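Local structure of DUF2235 domain-containing protein (Pseudomonas aeruginosa, 4O5P) at residues V184-G189 against P793-A798; D486-G491 against A580-D585; Y232-S237 against I274-L279. The protein is a phospholipase effector of the type VI secretion system, thought to hydrolyse membrane phospholipids with an alpha/beta-hydrolase catalytic domain joined to a C-terminal domain. All blocks are in the same frame, centred on the assembly; numbering follows the deposited sequence.

How the contacts relate
Contact 1 opens first along the chain: its hairpin at 184-189 meets the start of the short helix 795-798, near the C-terminal end of the modelled chain and more than 600 residues later, closing a loop that encloses the other two. Inside it, contact 3 closes first, joining 232-237 to 274-279 as neighbouring parallel strands of the alpha/beta-hydrolase sheet. Contact 2 follows in series, bringing the turn after helix 469-487 against helix 571-587. The three stand well apart, with centres about 49 Å (1 to 2), 41 Å (1 to 3) and 38 Å (2 to 3) from each other. Contact 3 is buried near the middle of the chain, whereas contacts 1 and 2 lie toward the periphery.

Contact 1: V184-G189 against P793-A798; sequences VSTLTG and PPLAVA
Thr-186 and Leu-187, in the turn of a small beta hairpin (strands 184-185 and 189-190), receive the N terminus of the short helix 795-798. The hairpin carries a classic beta bulge in which Thr-188 and Gly-189 both face Ser-185; the backbone N of Gly-189 donates to Ser-185 O, and the hydroxyls Ser-185 OG and Thr-188 OG1 are joined by a 2.7 Å hydrogen bond. In this turn Thr-186 O points to the helix start. Ala-796 N donates to Thr-186 O over 2.9 Å, approaching at a C=O...N angle of 156° and tilted from the carbonyl plane. A water takes the N-H of Leu-795 at 3.0 Å from its N and lies very close to Ser-185 O, at 2.5 Å, so that the length of this second link is doubtful.

Beside these polar links, the Pro-794 ring sits against the backbone of the turn, its CB 3.5 Å from Leu-187 O and 3.6 Å from Gly-189 N. Leu-187, whose CG lies anti to the backbone N (chi1 -163°), brings CD1 to 4.0 Å from Ala-796 CB. Thr-186 CG2 meets Leu-795 CD2 at a slant, 4.2 Å away, and both side chains also touch Leu-809 and Gln-812 of helix 803-814.

Pro-794 occupies the N-cap position but has no polar side-chain atom to offer the first amides of the helix. A carbonyl from a distant part of the sequence, Thr-186 O, takes the amide of Ala-796 instead, an arrangement that would also suit the positive end of the helix dipole.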
loop_
_atom_site.group_PDB
_atom_site.type_symbol
_atom_site.label_atom_id
_atom_site.label_comp_id
_atom_site.label_asym_id
_atom_site.label_seq_id
_atom_site.Cartn_x
_atom_site.Cartn_y
_atom_site.Cartn_z
ATOM N N VAL A 184 -11.393 11.868 17.973
ATOM C CA VAL A 184 -10.986 12.677 19.110
ATOM C C VAL A 184 -12.115 13.653 19.387
ATOM O O VAL A 184 -12.569 14.341 18.475
ATOM C CB VAL A 184 -9.707 13.464 18.808
ATOM C CG1 VAL A 184 -9.244 14.218 20.044
ATOM C CG2 VAL A 184 -8.615 12.521 18.314
ATOM N N SER A 185 -12.587 13.698 20.630
ATOM C CA SER A 185 -13.629 14.653 21.006
ATOM C C SER A 185 -13.121 15.627 22.071
ATOM O O SER A 185 -12.358 15.247 22.969
ATOM C CB SER A 185 -14.889 13.939 21.506
ATOM O OG SER A 185 -14.796 13.629 22.883
ATOM N N THR A 186 -13.559 16.880 21.959
ATOM C CA THR A 186 -13.212 17.936 22.911
ATOM C C THR A 186 -13.564 17.530 24.341
ATOM O O THR A 186 -12.895 17.913 25.294
ATOM C CB THR A 186 -13.947 19.243 22.549
ATOM O OG1 THR A 186 -15.362 19.003 22.504
ATOM C CG2 THR A 186 -13.493 19.737 21.178
ATOM N N LEU A 187 -14.604 16.718 24.477
ATOM C CA LEU A 187 -15.090 16.315 25.791
ATOM C C LEU A 187 -14.326 15.159 26.449
ATOM O O LEU A 187 -14.072 15.184 27.660
ATOM C CB LEU A 187 -16.563 15.937 25.686
ATOM C CG LEU A 187 -17.331 15.882 26.997
ATOM C CD1 LEU A 187 -17.077 17.150 27.799
ATOM C CD2 LEU A 187 -18.825 15.696 26.709
ATOM N N THR A 188 -13.993 14.138 25.663
ATOM C CA THR A 188 -13.423 12.909 26.215
ATOM C C THR A 188 -12.048 12.526 25.654
ATOM O O THR A 188 -11.431 11.573 26.132
ATOM C CB THR A 188 -14.385 11.700 26.023
ATOM O OG1 THR A 188 -14.870 11.677 24.674
ATOM C CG2 THR A 188 -15.565 11.781 26.985
ATOM N N GLY A 189 -11.576 13.240 24.633
ATOM C CA GLY A 189 -10.285 12.935 24.031
ATOM C C GLY A 189 -10.355 11.772 23.056
ATOM O O GLY A 189 -11.251 11.720 22.208
ATOM N N PRO A 793 -4.930 15.485 28.907
ATOM C CA PRO A 793 -6.373 15.581 29.177
ATOM C C PRO A 793 -7.165 16.046 27.954
ATOM O O PRO A 793 -6.595 16.678 27.061
ATOM C CB PRO A 793 -6.460 16.657 30.266
ATOM C CG PRO A 793 -5.089 16.768 30.844
ATOM C CD PRO A 793 -4.146 16.432 29.721
ATOM N N PRO A 794 -8.468 15.731 27.907
ATOM C CA PRO A 794 -9.312 16.287 26.843
ATOM C C PRO A 794 -9.374 17.804 26.936
ATOM O O PRO A 794 -9.088 18.359 28.002
ATOM C CB PRO A 794 -10.697 15.680 27.122
ATOM C CG PRO A 794 -10.605 15.034 28.488
ATOM C CD PRO A 794 -9.167 14.718 28.718
ATOM N N LEU A 795 -9.723 18.463 25.836
ATOM C CA LEU A 795 -9.721 19.921 25.795
ATOM C C LEU A 795 -10.625 20.527 26.875
ATOM O O LEU A 795 -10.289 21.549 27.475
ATOM C CB LEU A 795 -10.127 20.414 24.405
ATOM C CG LEU A 795 -10.128 21.919 24.161
ATOM C CD1 LEU A 795 -8.790 22.519 24.523
ATOM C CD2 LEU A 795 -10.453 22.190 22.700
ATOM N N ALA A 796 -11.754 19.875 27.139
ATOM C CA ALA A 796 -12.716 20.402 28.103
ATOM C C ALA A 796 -12.200 20.349 29.532
ATOM O O ALA A 796 -12.656 21.108 30.372
ATOM C CB ALA A 796 -14.042 19.689 27.987
ATOM N N VAL A 797 -11.261 19.447 29.809
ATOM C CA VAL A 797 -10.669 19.349 31.146
ATOM C C VAL A 797 -9.526 20.348 31.300
ATOM O O VAL A 797 -9.407 21.031 32.317
ATOM C CB VAL A 797 -10.164 17.916 31.446
ATOM C CG1 VAL A 797 -9.323 17.880 32.731
ATOM C CG2 VAL A 797 -11.344 16.934 31.527
ATOM N N ALA A 798 -8.689 20.432 30.276
ATOM C CA ALA A 798 -7.563 21.353 30.285
ATOM C C ALA A 798 -8.007 22.821 30.215
ATOM O O ALA A 798 -7.251 23.710 30.597
ATOM C CB ALA A 798 -6.608 21.019 29.138
HETATM O O HOH W 1 -10.320 16.532 23.594
#

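Contact 2: D486-G491 against A580-D585; sequences DRYAGG and AEFAHD
Tyr-488 and Ala-489 lie where the chain leaves the C-terminal end of helix 469-487, and both pack on helix 571-587 through Phe-582 and Ala-583. The contact is thus the turn that follows one helix laid against the side of another, in the C-terminal part of the protein, with no hydrogen bond between the two segments.

The apolar contacts come from a few carbon atoms. A chi1 of 178° swings the Phe-582 ring away from its own backbone N and toward the turn, setting CD2 3.8 Å from Tyr-488 CB; the same ring presents its edge to Ala-489, CE2 lying 4.0 Å from that methyl CB. In return Phe-582 CB approaches the edge of the tyrosine ring at CD2, 4.0 Å away, and the two side chains cross at about a right angle. Further along, the Ala-583 methyl rests against the backbone of Ala-489. Other aromatic rings extend the packing: Phe-682 meets Phe-582, and Trp-483 makes an edge-to-face contact with Tyr-488.

The polar ends of Tyr-488, Arg-487 and Asp-486 find partners elsewhere. Tyr-488 OH is hydrogen-bonded to Asp-661 OD2, while Arg-487 forms a salt bridge with Asp-656 and Asp-486 one with Lys-495. Between the adjacent residues themselves, Arg-487 NH1 makes a salt bridge to Asp-486 OD1 at 2.9 Å, the oxygen lying near the guanidinium plane but met on its anti side, 33° out of the carboxylate plane.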
loop_
_atom_site.group_PDB
_atom_site.type_symbol
_atom_site.label_atom_id
_atom_site.label_comp_id
_atom_site.label_asym_id
_atom_site.label_seq_id
_atom_site.Cartn_x
_atom_site.Cartn_y
_atom_site.Cartn_z
ATOM N N ASP A 486 22.742 12.777 -15.481
ATOM C CA ASP A 486 22.713 13.081 -16.906
ATOM C C ASP A 486 21.348 13.552 -17.395
ATOM O O ASP A 486 21.252 14.632 -17.960
ATOM C CB ASP A 486 23.231 11.922 -17.758
ATOM C CG ASP A 486 23.340 12.294 -19.215
ATOM O OD1 ASP A 486 22.345 12.104 -19.958
ATOM O OD2 ASP A 486 24.417 12.796 -19.618
ATOM N N ARG A 487 20.292 12.765 -17.184
ATOM C CA ARG A 487 18.992 13.100 -17.769
ATOM C C ARG A 487 18.268 14.310 -17.139
ATOM O O ARG A 487 17.449 14.941 -17.796
ATOM C CB ARG A 487 18.054 11.882 -17.753
ATOM C CG ARG A 487 18.089 11.017 -19.019
ATOM C CD ARG A 487 19.432 10.300 -19.264
ATOM N NE ARG A 487 19.269 9.333 -20.359
ATOM C CZ ARG A 487 19.970 9.339 -21.491
ATOM N NH1 ARG A 487 20.924 10.253 -21.696
ATOM N NH2 ARG A 487 19.710 8.440 -22.424
ATOM N N TYR A 488 18.546 14.610 -15.872
ATOM C CA TYR A 488 17.881 15.730 -15.198
ATOM C C TYR A 488 18.869 16.861 -14.965
ATOM O O TYR A 488 18.581 18.005 -15.296
ATOM C CB TYR A 488 17.293 15.324 -13.840
ATOM C CG TYR A 488 16.051 14.457 -13.870
ATOM C CD1 TYR A 488 15.490 14.030 -15.073
ATOM C CD2 TYR A 488 15.435 14.078 -12.680
ATOM C CE1 TYR A 488 14.359 13.237 -15.089
ATOM C CE2 TYR A 488 14.313 13.291 -12.682
ATOM C CZ TYR A 488 13.774 12.873 -13.891
ATOM O OH TYR A 488 12.648 12.103 -13.904
ATOM N N ALA A 489 20.025 16.559 -14.376
ATOM C CA ALA A 489 20.979 17.642 -14.103
ATOM C C ALA A 489 21.571 18.144 -15.411
ATOM O O ALA A 489 21.969 19.310 -15.512
ATOM C CB ALA A 489 22.077 17.197 -13.156
ATOM N N GLY A 490 21.623 17.264 -16.408
ATOM C CA GLY A 490 22.174 17.625 -17.707
ATOM C C GLY A 490 21.171 18.300 -18.624
ATOM O O GLY A 490 21.444 18.498 -19.817
ATOM N N GLY A 491 20.020 18.670 -18.065
ATOM C CA GLY A 491 18.961 19.328 -18.819
ATOM C C GLY A 491 17.998 18.360 -19.494
ATOM O O GLY A 491 18.283 17.835 -20.565
ATOM N N ALA A 580 14.279 20.077 -12.459
ATOM C CA ALA A 580 14.884 21.312 -11.959
ATOM C C ALA A 580 15.217 21.172 -10.471
ATOM O O ALA A 580 16.242 21.711 -9.990
ATOM C CB ALA A 580 13.976 22.511 -12.209
ATOM N N GLU A 581 14.341 20.455 -9.752
ATOM C CA GLU A 581 14.569 20.153 -8.336
ATOM C C GLU A 581 15.822 19.321 -8.110
ATOM O O GLU A 581 16.721 19.734 -7.364
ATOM C CB GLU A 581 13.357 19.451 -7.711
ATOM C CG GLU A 581 12.184 20.372 -7.512
ATOM C CD GLU A 581 11.054 19.707 -6.791
ATOM O OE1 GLU A 581 10.959 18.471 -6.842
ATOM O OE2 GLU A 581 10.249 20.424 -6.178
ATOM N N PHE A 582 15.874 18.150 -8.742
ATOM C CA PHE A 582 17.062 17.312 -8.685
ATOM C C PHE A 582 18.320 18.101 -9.015
ATOM O O PHE A 582 19.320 18.005 -8.305
ATOM C CB PHE A 582 16.972 16.123 -9.640
ATOM C CG PHE A 582 18.208 15.280 -9.633
ATOM C CD1 PHE A 582 18.393 14.320 -8.654
ATOM C CD2 PHE A 582 19.206 15.472 -10.572
ATOM C CE1 PHE A 582 19.542 13.561 -8.632
ATOM C CE2 PHE A 582 20.361 14.709 -10.551
ATOM C CZ PHE A 582 20.532 13.758 -9.581
ATOM N N ALA A 583 18.269 18.881 -10.094
ATOM C CA ALA A 583 19.433 19.677 -10.499
ATOM C C ALA A 583 19.894 20.616 -9.384
ATOM O O ALA A 583 21.083 20.648 -9.041
ATOM C CB ALA A 583 19.124 20.455 -11.775
ATOM N N HIS A 584 18.950 21.385 -8.832
ATOM C CA HIS A 584 19.255 22.268 -7.706
ATOM C C HIS A 584 19.909 21.519 -6.537
ATOM O O HIS A 584 20.982 21.924 -6.042
ATOM C CB HIS A 584 17.989 22.973 -7.217
ATOM C CG HIS A 584 18.230 23.932 -6.091
ATOM N ND1 HIS A 584 17.862 23.661 -4.791
ATOM C CD2 HIS A 584 18.824 25.149 -6.067
ATOM C CE1 HIS A 584 18.202 24.677 -4.019
ATOM N NE2 HIS A 584 18.795 25.590 -4.765
ATOM N N ASP A 585 19.266 20.437 -6.097
ATOM C CA ASP A 585 19.796 19.639 -4.990
ATOM C C ASP A 585 21.209 19.138 -5.286
ATOM O O ASP A 585 22.083 19.136 -4.413
ATOM C CB ASP A 585 18.894 18.425 -4.706
ATOM C CG ASP A 585 17.560 18.806 -4.091
ATOM O OD1 ASP A 585 17.376 19.989 -3.727
ATOM O OD2 ASP A 585 16.688 17.915 -3.970
#

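Contact 3: Y232-S237 against I274-L279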
loop_
_atom_site.group_PDB
_atom_site.type_symbol
_atom_site.label_atom_id
_atom_site.label_comp_id
_atom_site.label_asym_id
_atom_site.label_seq_id
_atom_site.Cartn_x
_atom_site.Cartn_y
_atom_site.Cartn_z
ATOM N N TYR A 232 -5.847 -17.673 -1.069
ATOM C CA TYR A 232 -4.814 -17.116 -1.932
ATOM C C TYR A 232 -5.076 -15.616 -1.922
ATOM O O TYR A 232 -6.170 -15.166 -2.290
ATOM C CB TYR A 232 -4.913 -17.723 -3.337
ATOM C CG TYR A 232 -5.102 -19.223 -3.252
ATOM C CD1 TYR A 232 -6.372 -19.768 -3.077
ATOM C CD2 TYR A 232 -4.014 -20.085 -3.282
ATOM C CE1 TYR A 232 -6.555 -21.126 -2.958
ATOM C CE2 TYR A 232 -4.194 -21.458 -3.160
ATOM C CZ TYR A 232 -5.463 -21.964 -3.005
ATOM O OH TYR A 232 -5.659 -23.322 -2.883
ATOM N N ILE A 233 -4.091 -14.849 -1.451
ATOM C CA ILE A 233 -4.297 -13.434 -1.119
ATOM C C ILE A 233 -3.244 -12.588 -1.831
ATOM O O ILE A 233 -2.057 -12.868 -1.703
ATOM C CB ILE A 233 -4.130 -13.185 0.410
ATOM C CG1 ILE A 233 -4.953 -14.181 1.253
ATOM C CG2 ILE A 233 -4.476 -11.743 0.772
ATOM C CD1 ILE A 233 -6.436 -13.926 1.274
ATOM N N TYR A 234 -3.665 -11.565 -2.575
ATOM C CA TYR A 234 -2.724 -10.702 -3.287
ATOM C C TYR A 234 -2.938 -9.271 -2.790
ATOM O O TYR A 234 -4.078 -8.849 -2.617
ATOM C CB TYR A 234 -2.952 -10.767 -4.814
ATOM C CG TYR A 234 -3.016 -12.175 -5.393
ATOM C CD1 TYR A 234 -1.919 -13.023 -5.338
ATOM C CD2 TYR A 234 -4.176 -12.641 -6.003
ATOM C CE1 TYR A 234 -1.976 -14.307 -5.862
ATOM C CE2 TYR A 234 -4.244 -13.919 -6.536
ATOM C CZ TYR A 234 -3.143 -14.741 -6.466
ATOM O OH TYR A 234 -3.221 -16.010 -6.981
ATOM N N GLY A 235 -1.856 -8.525 -2.557
ATOM C CA GLY A 235 -2.004 -7.143 -2.129
ATOM C C GLY A 235 -0.927 -6.251 -2.727
ATOM O O GLY A 235 0.194 -6.708 -2.957
ATOM N N PHE A 236 -1.256 -4.990 -2.979
ATOM C CA PHE A 236 -0.206 -4.042 -3.424
ATOM C C PHE A 236 -0.314 -2.768 -2.603
ATOM O O PHE A 236 -1.424 -2.283 -2.364
ATOM C CB PHE A 236 -0.329 -3.797 -4.948
ATOM C CG PHE A 236 0.345 -2.539 -5.475
ATOM C CD1 PHE A 236 1.620 -2.132 -5.053
ATOM C CD2 PHE A 236 -0.301 -1.786 -6.450
ATOM C CE1 PHE A 236 2.204 -0.972 -5.581
ATOM C CE2 PHE A 236 0.283 -0.638 -6.991
ATOM C CZ PHE A 236 1.528 -0.228 -6.553
ATOM N N SER A 237 0.826 -2.245 -2.140
ATOM C CA SER A 237 0.858 -0.921 -1.483
ATOM C C SER A 237 0.107 -0.962 -0.160
ATOM O O SER A 237 0.353 -1.825 0.663
ATOM C CB SER A 237 0.272 0.159 -2.396
ATOM O OG SER A 237 0.561 1.480 -1.907
ATOM N N ILE A 274 -3.777 -19.910 4.795
ATOM C CA ILE A 274 -3.392 -19.076 3.664
ATOM C C ILE A 274 -2.324 -19.842 2.876
ATOM O O ILE A 274 -1.169 -19.894 3.273
ATOM C CB ILE A 274 -2.872 -17.687 4.114
ATOM C CG1 ILE A 274 -4.016 -16.860 4.721
ATOM C CG2 ILE A 274 -2.248 -16.940 2.926
ATOM C CD1 ILE A 274 -3.583 -15.508 5.328
ATOM N N GLU A 275 -2.731 -20.470 1.779
ATOM C CA GLU A 275 -1.825 -21.231 0.916
ATOM C C GLU A 275 -0.793 -20.318 0.251
ATOM O O GLU A 275 0.329 -20.756 -0.048
ATOM C CB GLU A 275 -2.629 -21.932 -0.177
ATOM C CG GLU A 275 -3.584 -23.013 0.315
ATOM C CD GLU A 275 -2.862 -24.114 1.047
ATOM O OE1 GLU A 275 -2.059 -24.824 0.407
ATOM O OE2 GLU A 275 -3.072 -24.249 2.276
ATOM N N PHE A 276 -1.172 -19.057 0.013
ATOM C CA PHE A 276 -0.266 -18.118 -0.660
ATOM C C PHE A 276 -0.594 -16.650 -0.347
ATOM O O PHE A 276 -1.732 -16.214 -0.484
ATOM C CB PHE A 276 -0.299 -18.343 -2.179
ATOM C CG PHE A 276 0.702 -17.500 -2.947
ATOM C CD1 PHE A 276 2.013 -17.943 -3.127
ATOM C CD2 PHE A 276 0.333 -16.267 -3.477
ATOM C CE1 PHE A 276 2.943 -17.165 -3.831
ATOM C CE2 PHE A 276 1.245 -15.483 -4.173
ATOM C CZ PHE A 276 2.549 -15.932 -4.354
ATOM N N LEU A 277 0.418 -15.900 0.074
ATOM C CA LEU A 277 0.270 -14.475 0.319
ATOM C C LEU A 277 1.252 -13.748 -0.615
ATOM O O LEU A 277 2.475 -13.863 -0.459
ATOM C CB LEU A 277 0.580 -14.173 1.790
ATOM C CG LEU A 277 0.477 -12.747 2.326
ATOM C CD1 LEU A 277 -0.976 -12.251 2.242
ATOM C CD2 LEU A 277 0.986 -12.736 3.762
ATOM N N GLY A 278 0.723 -13.059 -1.621
ATOM C CA GLY A 278 1.579 -12.391 -2.597
ATOM C C GLY A 278 1.489 -10.882 -2.467
ATOM O O GLY A 278 0.417 -10.306 -2.644
ATOM N N LEU A 279 2.624 -10.244 -2.192
ATOM C CA LEU A 279 2.650 -8.823 -1.876
ATOM C C LEU A 279 3.582 -8.014 -2.787
ATOM O O LEU A 279 4.714 -8.417 -3.075
ATOM C CB LEU A 279 3.083 -8.619 -0.429
ATOM C CG LEU A 279 2.429 -9.495 0.627
ATOM C CD1 LEU A 279 3.204 -9.337 1.927
ATOM C CD2 LEU A 279 0.964 -9.125 0.785
#
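Ile-274 touches Ile-233 by side chain alone, CG2 to CG1 at 4.2 Å, just before residues 276-279 become the parallel partner of 232-235 in the central alpha/beta-hydrolase sheet. The connection between the strands contains helix 238-254 and the short strand 266-267. At Glu-275 the chain turns a corner; the side chain runs alongside Tyr-232, its CB 3.4 Å from ring atom CE2, while its OE2 is hydrogen-bonded to Ser-273 and the tyrosine hydroxyl to His-66.

Phe-276 pairs with Tyr-232, and its O accepts the N-H of Ile-233 at 2.9 Å. Turned opposite its backbone N (chi1 -175°), the Phe-276 ring reaches forward and across to Tyr-234 on the neighbouring strand, where CE2 meets the edge of the tyrosine ring at CE1, 3.8 Å away, the side chains crossing at about a right angle. Helix 403-416 packs on this face. Leu-277 emerges on the other face, its CD1 3.8 Å from both CB and CG2 of Ile-233, with helix 238-254 over the isoleucine.

Gly-278 has no side chain beside the meeting rings of Phe-276 and Tyr-234. Its N donates to Ile-233 O almost in line (N-H...O 175°, 2.8 Å), and its O accepts from Gly-235 N and lies 3.2 Å from Tyr-234 CA in a CH...O contact. Leu-279 ends the walk opposite Gly-235, its CA close to that glycine's O.

Backbone bonds thus fix the strand through Gly-235 inside the sheet, flanked by strands 62-71 and 331-336. Two residues on, Ser-237, its OG hydrogen-bonded to His-379, is consistent with the nucleophile of a Ser-His-Asp triad on an elbow, as in alpha/beta-hydrolases.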